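Local structure of shikimate 5-dehydrogenase (Mycobacterium fortuitum subsp. fortuitum DSM 46621, 4XIJ) at residues R14-L19 and E66-S71; S26-L31 and W44-I49; R37-P42 and P264-A269; A129-S134 and Q151-V156; R158-A163 and G177-I182. The protein probably catalyses the NADP-dependent interconversion of 3-dehydroshikimate and shikimate, the fourth of seven steps on the route to chorismate. All coordinates share one frame; numbering follows the deposited sequence. Where two conformers were deposited one is given.

Interaction 1 (R14-L19 and E66-S71); sequences RKAAVL and EWVGLS
Lys15 pairs with Trp67 where strands 15-20 and 67-72 run parallel as neighbours in the mixed sheet of the substrate-binding domain. The packed part lies under the indole: CB of Lys15 sits over the middle of the Trp67 six-membered ring, 3.7 Å from its centroid, while CB of Ala17 meets CZ3 at the ring edge (3.7 Å). Leu70 carries this apolar face onward, reaching Ala17 CB with CD2 and Leu19 CD1 with CD1. Beyond it, Ser71 N donates to Ala17 O (2.8 Å) and Leu19 N to Ser71 O (2.9 Å). The other end is partly exposed. There Lys15 and Glu66 run side by side through their methylenes, and Lys15 NZ turns to Thr45 rather than to the carboxylate. Bends at chi2 and chi3 (-59° and -61°) fold Arg14 back, laying its guanidinium across Val68 CB and letting NE donate to Glu66 O (2.9 Å). Lys15 N reaches the same oxygen from the opposite face of the carbonyl plane (3.0 Å). Two donors thus grip Glu66 O, just ahead of Trp67: backbone bonds run at both ends, the partly exposed one adds a side-chain bond, and apolar groups pack the buried part.

Interaction 2 (S26-L31 and W44-I49); sequences SRSPQL and WTYERI
Arg48 and Ser26 join the start of the helix to the second strand of a beta-alpha-beta crossover, in which helix 28-38 links strand 15-20 to its parallel neighbour 45-50. The guanidinium meets the start of the helix end-on. NH1 donates to Ser26 O (2.8 Å) and NH2 to the same oxygen (3.2 Å), with the acceptor nearly in the guanidinium plane for both. NH2 also makes a weak bond to OE1 of Gln30 (2.9 Å), whose amide is turned 69° from the guanidinium. Pro29 fills one face of that group, its CG lying 3.5 Å above the plane and over the centre, so the arginine is held flat between bonds at its rim and a proline ring above. Beside it Pro29 CB packs on CD1 of Tyr46 (3.7 Å), and Ser28 O lies over one face of the tyrosine ring, offset toward the rim.

In the next shell, an extended run from CG to NE carries the Arg48 charge from the edge strand to the helix, where NH1 has a further acceptor in Ile23 O. With CG anti to the backbone N (chi1 -161°), Tyr46 points toward the start of the helix, its OH 3.3 Å from Ser28 CB, and the hydroxyl is bonded to Ser71 OG on strand 67-72. Ser26 also touches Val18 of strand 15-20. The helix start itself is set by a capping bond, Ser28 N donating to Ser26 OG at 3.1 Å.

Interaction 3 (R37-P42 and P264-A269); sequences RALGLP and PAPKEA. With EDO (1,2-ethanediol), chain C.
Leu39 turns CG anti to its carbonyl carbon (chi1 -69°) and keeps the next bond extended (chi2 169°), which brings its branched end against the CG-CD side of the Pro266 ring, the two side chains crossing at about a right angle. CG of the leucine meets CG of the proline at 4.0 Å, and CD2 comes to 3.7 Å from Pro264 O. One residue earlier Ala38 meets the neighbouring CB of the proline: its own CB lies 3.8 Å from Pro266 CB and 3.4 Å from Ala269 CB, the latter tighter than usual van der Waals contact. Two helix ends are joined here, the last turn of 28-38 and the first of 267-272. A Schellman motif finishes the former, with Gly40 at positive phi. Pro266 holds the N-cap position of the latter and is also the centre of an inverse gamma turn. Leu39 further touches Val257 and Thr261, which ties the patch to the long helix 246-261. On the first turn of 267-272 a molecule of 1,2-ethanediol, probably from the crystallisation liquor, accepts from Lys267 N through O2 (2.9 Å) and from Glu268 N through O1 (2.9 Å). No hydrogen bond crosses between the two protein segments, so helix 267-272 meets the end of helix 28-38 through alanine, leucine and proline side chains, while its leading N-H groups remain available to a solvent-borne ligand.

Interaction 4 (A129-S134 and Q151-V156); sequences ALVIGS and QRITIV
The peptide planes of Ala129 to Gly133 and of Arg152 to Val156 are the flat groups of this contact, joined through their N-H and C=O groups into a parallel ladder. Side chains alternate above and below it: Leu130, Ile132, Thr154 and Val156 stand on one face, Ala129, Val131, Ile153 and Ile155 on the other. Five backbone bonds link the strands, from Ala129 N to Arg152 O at one end to Gly133 N on Val156 O (2.8 Å, nearly straight at 174°) at the other.

On the first face Leu130 CD2 lies beside Thr154 CB (3.7 Å), and Ile132, with CG1 anti to its carbonyl carbon (chi1 -42°) and bent again at chi2, brings CD1 to 3.8 Å from Val156 CB. On the second face CD1 of Ile155 meets Val131 CB at 4.0 Å, and CG2 of Val131 lies 4.1 Å from CG2 of Ile153. Helix 138-147 packs against this face, with Leu145 on Ala129, Val131 and Ile153. One water links the strands: it donates to Ala129 O (2.9 Å) and is bonded to Thr154 OG1 (2.7 Å).

Strand 128-132, helix 138-147 and strand 152-157 form a beta-alpha-beta unit, and Gly133, at positive phi (103°), opens a glycine-rich strand-turn-helix sequence of Rossmann type, probably part of the NADP site. The five bonds satisfy the facing backbone groups of the paired strands, whereas Gly133 O, just past the last of them, is buried against Ile155 CG2 with no polar partner in the model.

Interaction 5 (R158-A163 and G177-I182); sequences RDEGKA and GGWCDI
Arg158 O and Asp181 OD2 share one water, which donates to both, at 2.7 Å to the Arg158 carbonyl oxygen and 2.9 Å to the Asp181 carboxylate. The other carboxylate oxygen, OD1, accepts from Gly183 N, so both carboxylate oxygens have a partner. No direct hydrogen bond joins the two segments; the main contact is the packing of Glu160 over one face of Trp179. CB of Glu160 rests 3.8 Å from the centroid of the six-membered ring, only 10° off its normal, a CH-pi contact. With CG anti to the backbone N (chi1 -178°), the extended chain crosses the indole, CG lying 3.7 Å from CE3, and the carboxylate plane stays within 20° of the ring. Asp181 N lies over the opposite face, toward the rim, and NE1 of the indole donates to Ala157 O, which, with the contacts on both faces, limits the rotation of the ring. Nearby, Ile182 CG2 packs at 4.1 Å from Arg158 CB. Helix 160-172 starts with Asp159 as N-cap, its OD2 accepting from Lys162 N at 2.8 Å. Following strand 152-157, this helix crosses over to strand 176-181, the outermost of the parallel sheet on this side, and Trp179 fills the seam between that edge strand and the helix's first turn.

Overall arrangement
From the N terminus, strand 15-20 opens interaction 1, which closes when 67-72 pairs beside it. Interaction 2 lies within that span, closing the first beta-alpha-beta unit, and touches interaction 1 through Tyr46 and Ser71. Interaction 3 starts at the far end of the same helix, 28-38, and closes only near the C terminus, bringing helix 267-272 back onto that end; along the chain it crosses both earlier contacts and encloses interactions 4 and 5. These two follow in series as successive beta-alpha-beta units of the parallel sheet, meeting through strands 152-157 and 176-181. Their centres lie 32 to 42 Å from those of interactions 1 to 3, on opposite sides of the chain's centre.

Interaction 1 (R14-L19 and E66-S71)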
# COMPACT_ATOMS: atom_id res chain seq x y z
N ARG A 14 16.67 -11.23 15.89
CA ARG A 14 16.12 -9.88 15.91
C ARG A 14 14.62 -9.92 16.12
O ARG A 14 13.99 -10.97 15.99
CB ARG A 14 16.46 -9.16 14.60
CG ARG A 14 17.96 -9.04 14.32
CD ARG A 14 18.76 -8.29 15.39
NE ARG A 14 18.35 -6.89 15.59
CZ ARG A 14 18.76 -5.86 14.83
NH1 ARG A 14 19.59 -6.05 13.82
NH2 ARG A 14 18.35 -4.62 15.11
N LYS A 15 14.04 -8.78 16.50
CA LYS A 15 12.62 -8.66 16.77
C LYS A 15 11.98 -7.64 15.86
O LYS A 15 12.54 -6.55 15.58
CB LYS A 15 12.39 -8.22 18.21
CG LYS A 15 13.04 -9.20 19.24
CD LYS A 15 12.58 -8.88 20.65
CE LYS A 15 11.15 -9.43 20.85
NZ LYS A 15 11.09 -10.95 20.89
N ALA A 16 10.78 -7.99 15.42
CA ALA A 16 9.95 -7.09 14.63
C ALA A 16 8.49 -7.20 15.06
O ALA A 16 8.12 -8.13 15.81
CB ALA A 16 10.11 -7.38 13.09
N ALA A 17 7.66 -6.30 14.59
CA ALA A 17 6.24 -6.35 14.93
C ALA A 17 5.43 -5.52 13.97
O ALA A 17 5.98 -4.65 13.26
CB ALA A 17 5.98 -5.83 16.37
N VAL A 18 4.13 -5.76 13.99
CA VAL A 18 3.17 -4.81 13.40
C VAL A 18 2.40 -4.09 14.49
O VAL A 18 1.98 -4.70 15.47
CB VAL A 18 2.18 -5.51 12.42
CG1 VAL A 18 1.32 -6.65 13.08
CG2 VAL A 18 1.28 -4.46 11.70
N LEU A 19 2.29 -2.77 14.34
CA LEU A 19 1.58 -1.90 15.28
C LEU A 19 0.32 -1.34 14.64
O LEU A 19 0.36 -0.87 13.50
CB LEU A 19 2.46 -0.72 15.70
CG LEU A 19 3.88 -0.95 16.20
CD1 LEU A 19 4.50 0.36 16.74
CD2 LEU A 19 4.15 -2.14 17.08
N GLU A 66 17.74 -4.76 19.83
CA GLU A 66 17.36 -5.98 19.14
C GLU A 66 16.19 -5.80 18.16
O GLU A 66 15.99 -6.65 17.26
CB GLU A 66 17.02 -7.09 20.16
CG GLU A 66 15.73 -6.94 20.92
CD GLU A 66 15.82 -6.07 22.18
OE1 GLU A 66 16.77 -5.26 22.32
OE2 GLU A 66 14.90 -6.22 23.04
N TRP A 67 15.45 -4.70 18.30
CA TRP A 67 14.32 -4.42 17.42
C TRP A 67 14.85 -3.87 16.13
O TRP A 67 15.46 -2.78 16.10
CB TRP A 67 13.33 -3.47 18.10
CG TRP A 67 12.56 -4.19 19.17
CD1 TRP A 67 12.95 -4.41 20.48
CD2 TRP A 67 11.29 -4.83 19.01
NE1 TRP A 67 11.97 -5.14 21.13
CE2 TRP A 67 10.94 -5.39 20.26
CE3 TRP A 67 10.40 -4.96 17.93
CZ2 TRP A 67 9.73 -6.09 20.46
CZ3 TRP A 67 9.20 -5.65 18.13
CH2 TRP A 67 8.89 -6.22 19.39
N VAL A 68 14.57 -4.59 15.04
CA VAL A 68 15.15 -4.28 13.74
C VAL A 68 14.18 -3.51 12.86
O VAL A 68 14.60 -2.76 11.98
CB VAL A 68 15.58 -5.60 13.01
CG1 VAL A 68 14.37 -6.49 12.65
CG2 VAL A 68 16.45 -5.31 11.79
N GLY A 69 12.87 -3.72 13.01
CA GLY A 69 11.91 -3.10 12.11
C GLY A 69 10.49 -3.25 12.63
O GLY A 69 10.22 -4.17 13.41
N LEU A 70 9.63 -2.33 12.21
CA LEU A 70 8.21 -2.39 12.51
C LEU A 70 7.39 -2.11 11.27
O LEU A 70 7.72 -1.20 10.50
CB LEU A 70 7.83 -1.36 13.58
CG LEU A 70 8.60 -1.42 14.88
CD1 LEU A 70 8.42 -0.11 15.66
CD2 LEU A 70 8.11 -2.63 15.67
N SER A 71 6.32 -2.86 11.09
CA SER A 71 5.26 -2.50 10.17
C SER A 71 4.23 -1.70 10.94
O SER A 71 3.99 -1.98 12.11
CB SER A 71 4.65 -3.76 9.56
OG SER A 71 5.67 -4.57 8.94

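Interaction 2 (S26-L31 and W44-I49)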
# COMPACT_ATOMS: atom_id res chain seq x y z
N SER A 26 -4.08 -7.82 9.90
CA SER A 26 -2.83 -7.65 9.20
C SER A 26 -2.21 -8.98 8.83
O SER A 26 -2.17 -9.91 9.66
CB SER A 26 -1.84 -6.84 10.05
OG SER A 26 -0.59 -6.74 9.39
N ARG A 27 -1.71 -9.07 7.61
CA ARG A 27 -0.98 -10.26 7.17
C ARG A 27 0.51 -10.08 7.36
O ARG A 27 1.29 -10.97 6.97
CB ARG A 27 -1.25 -10.55 5.69
CG ARG A 27 -2.72 -10.70 5.29
CD ARG A 27 -3.52 -11.51 6.18
NE ARG A 27 -4.66 -12.13 5.48
CZ ARG A 27 -5.94 -11.86 5.68
NH1 ARG A 27 -6.33 -10.92 6.55
NH2 ARG A 27 -6.83 -12.57 5.02
N SER A 28 0.93 -8.98 7.95
CA SER A 28 2.38 -8.74 8.05
C SER A 28 3.12 -9.83 8.83
O SER A 28 4.19 -10.24 8.39
CB SER A 28 2.66 -7.37 8.66
OG SER A 28 2.24 -6.41 7.73
N PRO A 29 2.58 -10.32 9.96
CA PRO A 29 3.34 -11.36 10.68
C PRO A 29 3.55 -12.61 9.84
O PRO A 29 4.67 -13.16 9.79
CB PRO A 29 2.47 -11.66 11.91
CG PRO A 29 1.76 -10.35 12.15
CD PRO A 29 1.40 -9.88 10.74
N GLN A 30 2.51 -13.03 9.13
CA GLN A 30 2.58 -14.20 8.28
C GLN A 30 3.59 -14.06 7.18
O GLN A 30 4.37 -14.99 6.92
CB GLN A 30 1.19 -14.50 7.65
CG GLN A 30 0.13 -14.95 8.60
CD GLN A 30 -0.79 -13.78 8.96
OE1 GLN A 30 -0.32 -12.76 9.50
NE2 GLN A 30 -2.10 -13.92 8.66
N LEU A 31 3.52 -12.95 6.45
CA LEU A 31 4.42 -12.78 5.31
C LEU A 31 5.87 -12.62 5.76
O LEU A 31 6.78 -13.17 5.13
CB LEU A 31 3.99 -11.57 4.48
CG LEU A 31 2.65 -11.77 3.73
CD1 LEU A 31 2.12 -10.42 3.25
CD2 LEU A 31 2.79 -12.70 2.57
N TRP A 44 14.20 -15.26 14.34
CA TRP A 44 13.64 -13.90 14.40
C TRP A 44 12.17 -13.98 14.79
O TRP A 44 11.45 -14.93 14.40
CB TRP A 44 13.77 -13.20 13.06
CG TRP A 44 15.18 -12.70 12.74
CD1 TRP A 44 16.38 -13.24 13.13
CD2 TRP A 44 15.47 -11.57 11.96
NE1 TRP A 44 17.42 -12.48 12.64
CE2 TRP A 44 16.89 -11.45 11.90
CE3 TRP A 44 14.68 -10.62 11.29
CZ2 TRP A 44 17.52 -10.43 11.20
CZ3 TRP A 44 15.34 -9.59 10.57
CH2 TRP A 44 16.74 -9.50 10.56
N THR A 45 11.71 -12.98 15.54
CA THR A 45 10.30 -12.99 15.94
C THR A 45 9.54 -11.83 15.28
O THR A 45 10.13 -10.80 14.93
CB THR A 45 10.15 -12.91 17.46
OG1 THR A 45 10.81 -11.73 17.95
CG2 THR A 45 10.75 -14.16 18.11
N TYR A 46 8.24 -12.01 15.12
CA TYR A 46 7.38 -10.99 14.54
C TYR A 46 6.05 -11.03 15.25
O TYR A 46 5.29 -11.98 15.05
CB TYR A 46 7.21 -11.20 13.03
CG TYR A 46 6.73 -9.95 12.35
CD1 TYR A 46 5.45 -9.50 12.58
CD2 TYR A 46 7.56 -9.23 11.48
CE1 TYR A 46 4.99 -8.37 12.01
CE2 TYR A 46 7.09 -8.02 10.86
CZ TYR A 46 5.78 -7.62 11.16
OH TYR A 46 5.19 -6.54 10.62
N GLU A 47 5.77 -10.03 16.08
CA GLU A 47 4.54 -10.07 16.83
C GLU A 47 3.53 -9.00 16.42
O GLU A 47 3.84 -8.16 15.59
CB GLU A 47 4.82 -9.96 18.31
CG GLU A 47 5.51 -8.74 18.76
CD GLU A 47 6.14 -8.97 20.14
OE1 GLU A 47 7.33 -9.33 20.22
OE2 GLU A 47 5.42 -8.84 21.15
N ARG A 48 2.32 -9.12 16.96
CA ARG A 48 1.25 -8.12 16.82
C ARG A 48 1.15 -7.31 18.07
O ARG A 48 0.94 -7.90 19.15
CB ARG A 48 -0.11 -8.76 16.62
CG ARG A 48 -0.31 -9.41 15.32
CD ARG A 48 -1.76 -10.09 15.24
NE ARG A 48 -1.57 -11.11 14.22
CZ ARG A 48 -1.76 -10.91 12.93
NH1 ARG A 48 -2.22 -9.74 12.48
NH2 ARG A 48 -1.45 -11.87 12.07
N ILE A 49 1.22 -5.99 17.95
CA ILE A 49 1.04 -5.12 19.10
C ILE A 49 -0.08 -4.14 18.86
O ILE A 49 -0.00 -3.30 17.97
CB ILE A 49 2.36 -4.38 19.44
CG1 ILE A 49 3.50 -5.38 19.67
CG2 ILE A 49 2.17 -3.57 20.69
CD1 ILE A 49 4.91 -4.76 19.78

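Interaction 3 (R37-P42 and P264-A269)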
# COMPACT_ATOMS: atom_id res chain seq x y z
N ARG A 37 11.89 -17.47 7.60
CA ARG A 37 12.19 -18.91 7.56
C ARG A 37 12.88 -19.29 6.22
O ARG A 37 13.90 -19.99 6.23
CB ARG A 37 10.89 -19.69 7.77
CG ARG A 37 10.40 -19.57 9.18
CD ARG A 37 8.93 -20.01 9.37
NE ARG A 37 8.54 -19.68 10.74
CZ ARG A 37 7.30 -19.73 11.21
NH1 ARG A 37 6.27 -20.13 10.46
NH2 ARG A 37 7.07 -19.38 12.48
N ALA A 38 12.39 -18.74 5.10
CA ALA A 38 13.01 -18.99 3.81
C ALA A 38 14.44 -18.43 3.70
O ALA A 38 15.30 -19.00 3.01
CB ALA A 38 12.13 -18.42 2.70
N LEU A 39 14.69 -17.34 4.43
CA LEU A 39 16.01 -16.69 4.46
C LEU A 39 16.96 -17.30 5.49
O LEU A 39 18.10 -16.85 5.61
CB LEU A 39 15.85 -15.19 4.78
CG LEU A 39 15.17 -14.39 3.67
CD1 LEU A 39 14.83 -13.03 4.18
CD2 LEU A 39 16.01 -14.30 2.40
N GLY A 40 16.53 -18.34 6.21
CA GLY A 40 17.42 -18.95 7.18
C GLY A 40 17.56 -18.21 8.48
O GLY A 40 18.55 -18.37 9.22
N LEU A 41 16.52 -17.43 8.80
CA LEU A 41 16.43 -16.70 10.08
C LEU A 41 15.25 -17.17 10.93
O LEU A 41 14.36 -16.36 11.28
CB LEU A 41 16.29 -15.20 9.82
CG LEU A 41 17.36 -14.62 8.90
CD1 LEU A 41 16.92 -13.21 8.36
CD2 LEU A 41 18.70 -14.55 9.66
N PRO A 42 15.24 -18.46 11.29
CA PRO A 42 14.02 -19.00 11.93
C PRO A 42 13.84 -18.54 13.39
O PRO A 42 12.78 -18.79 13.98
CB PRO A 42 14.23 -20.51 11.85
CG PRO A 42 15.77 -20.62 11.89
CD PRO A 42 16.24 -19.52 11.00
N PRO A 264 17.65 -10.06 -0.43
CA PRO A 264 16.57 -10.04 -1.43
C PRO A 264 15.34 -10.80 -0.95
O PRO A 264 15.47 -11.84 -0.28
CB PRO A 264 17.21 -10.72 -2.64
CG PRO A 264 18.69 -10.46 -2.44
CD PRO A 264 18.90 -10.61 -0.97
N ALA A 265 14.15 -10.26 -1.21
CA ALA A 265 12.92 -10.91 -0.76
C ALA A 265 12.82 -12.32 -1.34
O ALA A 265 13.05 -12.52 -2.51
CB ALA A 265 11.68 -10.07 -1.11
N PRO A 266 12.44 -13.31 -0.52
CA PRO A 266 12.27 -14.68 -1.03
C PRO A 266 10.86 -14.75 -1.61
O PRO A 266 9.88 -15.06 -0.91
CB PRO A 266 12.43 -15.55 0.23
CG PRO A 266 11.90 -14.65 1.35
CD PRO A 266 12.27 -13.22 0.93
N LYS A 267 10.74 -14.42 -2.88
CA LYS A 267 9.40 -14.10 -3.39
C LYS A 267 8.48 -15.32 -3.48
O LYS A 267 7.29 -15.20 -3.19
CB LYS A 267 9.47 -13.41 -4.76
CG LYS A 267 10.21 -12.08 -4.72
CD LYS A 267 10.06 -11.26 -5.99
CE LYS A 267 10.60 -9.87 -5.75
NZ LYS A 267 10.44 -8.95 -6.94
N GLU A 268 9.00 -16.50 -3.87
CA GLU A 268 8.13 -17.66 -3.97
C GLU A 268 7.64 -18.05 -2.59
O GLU A 268 6.48 -18.48 -2.41
CB GLU A 268 8.82 -18.83 -4.68
CG GLU A 268 8.84 -18.65 -6.23
CD GLU A 268 7.44 -18.73 -6.89
OE1 GLU A 268 6.95 -19.90 -7.11
OE2 GLU A 268 6.85 -17.67 -7.21
N ALA A 269 8.52 -17.97 -1.60
CA ALA A 269 8.13 -18.36 -0.23
C ALA A 269 7.04 -17.39 0.26
O ALA A 269 6.07 -17.82 0.90
CB ALA A 269 9.34 -18.33 0.68
C1 EDO C . 11.62 -16.68 -5.46
O1 EDO C . 11.69 -17.43 -4.30
C2 EDO C . 12.95 -16.01 -5.50
O2 EDO C . 12.76 -14.67 -5.01

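Interaction 4 (A129-S134 and Q151-V156)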
# COMPACT_ATOMS: atom_id res chain seq x y z
N ALA A 129 -4.22 7.38 -15.75
CA ALA A 129 -4.68 6.43 -14.71
C ALA A 129 -5.76 7.03 -13.87
O ALA A 129 -5.76 8.25 -13.64
CB ALA A 129 -3.49 6.03 -13.78
N LEU A 130 -6.69 6.19 -13.42
CA LEU A 130 -7.76 6.60 -12.50
C LEU A 130 -7.46 6.08 -11.10
O LEU A 130 -6.97 4.96 -10.94
CB LEU A 130 -9.12 6.01 -12.93
CG LEU A 130 -9.46 6.16 -14.41
CD1 LEU A 130 -10.84 5.55 -14.70
CD2 LEU A 130 -9.41 7.64 -14.88
N VAL A 131 -7.80 6.86 -10.09
CA VAL A 131 -7.92 6.37 -8.72
C VAL A 131 -9.40 6.41 -8.42
O VAL A 131 -10.08 7.46 -8.56
CB VAL A 131 -7.13 7.24 -7.74
CG1 VAL A 131 -7.38 6.79 -6.31
CG2 VAL A 131 -5.66 7.17 -8.08
N ILE A 132 -9.97 5.26 -8.06
CA ILE A 132 -11.40 5.23 -7.71
C ILE A 132 -11.50 5.36 -6.19
O ILE A 132 -11.01 4.48 -5.47
CB ILE A 132 -12.12 3.92 -8.17
CG1 ILE A 132 -11.72 3.43 -9.58
CG2 ILE A 132 -13.64 4.08 -8.03
CD1 ILE A 132 -11.93 4.45 -10.66
N GLY A 133 -12.15 6.41 -5.71
CA GLY A 133 -12.28 6.67 -4.28
C GLY A 133 -11.34 7.77 -3.81
O GLY A 133 -10.38 8.16 -4.52
N SER A 134 -11.61 8.27 -2.61
CA SER A 134 -10.86 9.39 -2.04
C SER A 134 -10.51 9.17 -0.59
O SER A 134 -10.20 10.12 0.12
CB SER A 134 -11.65 10.71 -2.16
OG SER A 134 -12.90 10.62 -1.50
N GLN A 151 1.18 10.24 -16.97
CA GLN A 151 1.10 11.65 -17.30
C GLN A 151 -0.08 12.33 -16.57
O GLN A 151 0.06 13.47 -16.12
CB GLN A 151 1.01 11.83 -18.83
CG GLN A 151 1.00 13.28 -19.30
CD GLN A 151 -0.39 13.83 -19.35
OE1 GLN A 151 -1.34 13.06 -19.47
NE2 GLN A 151 -0.53 15.14 -19.25
N ARG A 152 -1.21 11.64 -16.43
CA ARG A 152 -2.40 12.23 -15.81
C ARG A 152 -3.01 11.26 -14.80
O ARG A 152 -3.16 10.06 -15.10
CB ARG A 152 -3.45 12.57 -16.88
CG ARG A 152 -4.73 13.17 -16.28
CD ARG A 152 -5.72 13.74 -17.31
NE ARG A 152 -5.22 15.00 -17.87
CZ ARG A 152 -5.34 16.21 -17.30
NH1 ARG A 152 -5.94 16.36 -16.12
NH2 ARG A 152 -4.83 17.28 -17.91
N ILE A 153 -3.39 11.77 -13.64
CA ILE A 153 -4.09 11.02 -12.62
C ILE A 153 -5.45 11.67 -12.42
O ILE A 153 -5.53 12.87 -12.11
CB ILE A 153 -3.30 11.03 -11.30
CG1 ILE A 153 -1.94 10.35 -11.52
CG2 ILE A 153 -4.07 10.33 -10.23
CD1 ILE A 153 -0.96 10.52 -10.37
N THR A 154 -6.50 10.91 -12.66
CA THR A 154 -7.87 11.41 -12.46
C THR A 154 -8.46 10.73 -11.22
O THR A 154 -8.50 9.49 -11.12
CB THR A 154 -8.75 11.13 -13.69
OG1 THR A 154 -8.16 11.74 -14.84
CG2 THR A 154 -10.20 11.65 -13.54
N ILE A 155 -8.96 11.54 -10.29
CA ILE A 155 -9.57 11.05 -9.06
C ILE A 155 -11.06 10.90 -9.34
O ILE A 155 -11.77 11.89 -9.58
CB ILE A 155 -9.35 12.02 -7.88
CG1 ILE A 155 -7.88 12.39 -7.74
CG2 ILE A 155 -9.89 11.40 -6.57
CD1 ILE A 155 -6.87 11.22 -7.45
N VAL A 156 -11.53 9.66 -9.35
CA VAL A 156 -12.94 9.35 -9.61
C VAL A 156 -13.57 9.10 -8.28
O VAL A 156 -13.33 8.07 -7.64
CB VAL A 156 -13.05 8.12 -10.57
CG1 VAL A 156 -14.48 7.70 -10.76
CG2 VAL A 156 -12.33 8.40 -11.91
O HOH W 1 -6.38 10.03 -15.90

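Interaction 5 (R158-A163 and G177-I182)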
# COMPACT_ATOMS: atom_id res chain seq x y z
N ARG A 158 -16.88 10.66 -5.31
CA ARG A 158 -18.10 11.42 -5.08
C ARG A 158 -17.88 12.78 -4.44
O ARG A 158 -18.60 13.75 -4.73
CB ARG A 158 -19.02 10.61 -4.17
CG ARG A 158 -20.34 11.28 -3.87
CD ARG A 158 -21.28 10.35 -3.08
NE ARG A 158 -21.60 9.16 -3.87
CZ ARG A 158 -21.12 7.94 -3.65
NH1 ARG A 158 -20.32 7.70 -2.61
NH2 ARG A 158 -21.45 6.96 -4.49
N ASP A 159 -16.90 12.85 -3.53
CA ASP A 159 -16.71 14.06 -2.73
C ASP A 159 -15.66 14.95 -3.37
O ASP A 159 -14.51 14.61 -3.43
CB ASP A 159 -16.32 13.70 -1.29
CG ASP A 159 -16.42 14.88 -0.37
OD1 ASP A 159 -17.53 15.11 0.18
OD2 ASP A 159 -15.40 15.61 -0.26
N GLU A 160 -16.09 16.09 -3.91
CA GLU A 160 -15.17 16.97 -4.61
C GLU A 160 -14.09 17.55 -3.69
O GLU A 160 -12.96 17.75 -4.10
CB GLU A 160 -15.97 18.09 -5.27
CG GLU A 160 -15.11 19.08 -6.09
CD GLU A 160 -15.95 20.04 -6.95
OE1 GLU A 160 -17.21 20.08 -6.81
OE2 GLU A 160 -15.34 20.76 -7.78
N GLY A 161 -14.43 17.77 -2.43
CA GLY A 161 -13.48 18.31 -1.47
C GLY A 161 -12.34 17.35 -1.19
O GLY A 161 -11.15 17.71 -1.28
N LYS A 162 -12.67 16.09 -0.91
CA LYS A 162 -11.61 15.08 -0.68
C LYS A 162 -10.85 14.83 -1.95
O LYS A 162 -9.64 14.65 -1.95
CB LYS A 162 -12.20 13.78 -0.11
CG LYS A 162 -12.73 14.01 1.34
CD LYS A 162 -13.05 12.70 2.01
CE LYS A 162 -11.75 12.10 2.62
NZ LYS A 162 -11.91 10.73 3.22
N ALA A 163 -11.55 14.86 -3.07
CA ALA A 163 -10.84 14.65 -4.32
C ALA A 163 -9.84 15.77 -4.61
O ALA A 163 -8.77 15.51 -5.15
CB ALA A 163 -11.84 14.52 -5.47
N GLY A 177 -3.48 16.43 -12.99
CA GLY A 177 -4.51 15.85 -12.16
C GLY A 177 -5.84 16.51 -12.34
O GLY A 177 -5.90 17.71 -12.71
N GLY A 178 -6.90 15.78 -12.02
CA GLY A 178 -8.22 16.38 -12.02
C GLY A 178 -9.19 15.41 -11.38
O GLY A 178 -8.86 14.25 -11.10
N TRP A 179 -10.39 15.92 -11.15
CA TRP A 179 -11.49 15.20 -10.49
C TRP A 179 -12.57 14.86 -11.48
O TRP A 179 -12.94 15.69 -12.35
CB TRP A 179 -12.11 16.05 -9.36
CG TRP A 179 -13.41 15.50 -8.79
CD1 TRP A 179 -13.56 14.31 -8.16
CD2 TRP A 179 -14.69 16.12 -8.79
NE1 TRP A 179 -14.85 14.15 -7.76
CE2 TRP A 179 -15.58 15.23 -8.15
CE3 TRP A 179 -15.18 17.33 -9.30
CZ2 TRP A 179 -16.93 15.51 -7.97
CZ3 TRP A 179 -16.55 17.61 -9.12
CH2 TRP A 179 -17.41 16.70 -8.46
N CYS A 180 -13.09 13.64 -11.35
CA CYS A 180 -14.25 13.18 -12.12
C CYS A 180 -15.30 12.68 -11.11
O CYS A 180 -15.00 11.78 -10.32
CB CYS A 180 -13.83 12.08 -13.10
SG CYS A 180 -15.19 11.45 -14.04
N ASP A 181 -16.49 13.28 -11.08
CA ASP A 181 -17.57 12.76 -10.23
C ASP A 181 -17.91 11.34 -10.65
O ASP A 181 -18.32 11.11 -11.80
CB ASP A 181 -18.80 13.67 -10.36
CG ASP A 181 -19.87 13.39 -9.34
OD1 ASP A 181 -19.89 12.32 -8.71
OD2 ASP A 181 -20.74 14.27 -9.17
N ILE A 182 -17.80 10.38 -9.73
CA ILE A 182 -18.09 9.00 -10.04
C ILE A 182 -19.52 8.81 -10.49
O ILE A 182 -19.79 7.91 -11.31
CB ILE A 182 -17.75 8.10 -8.81
CG1 ILE A 182 -17.65 6.61 -9.19
CG2 ILE A 182 -18.72 8.32 -7.61
CD1 ILE A 182 -17.11 5.75 -8.03
O HOH W 2 -20.75 14.37 -6.24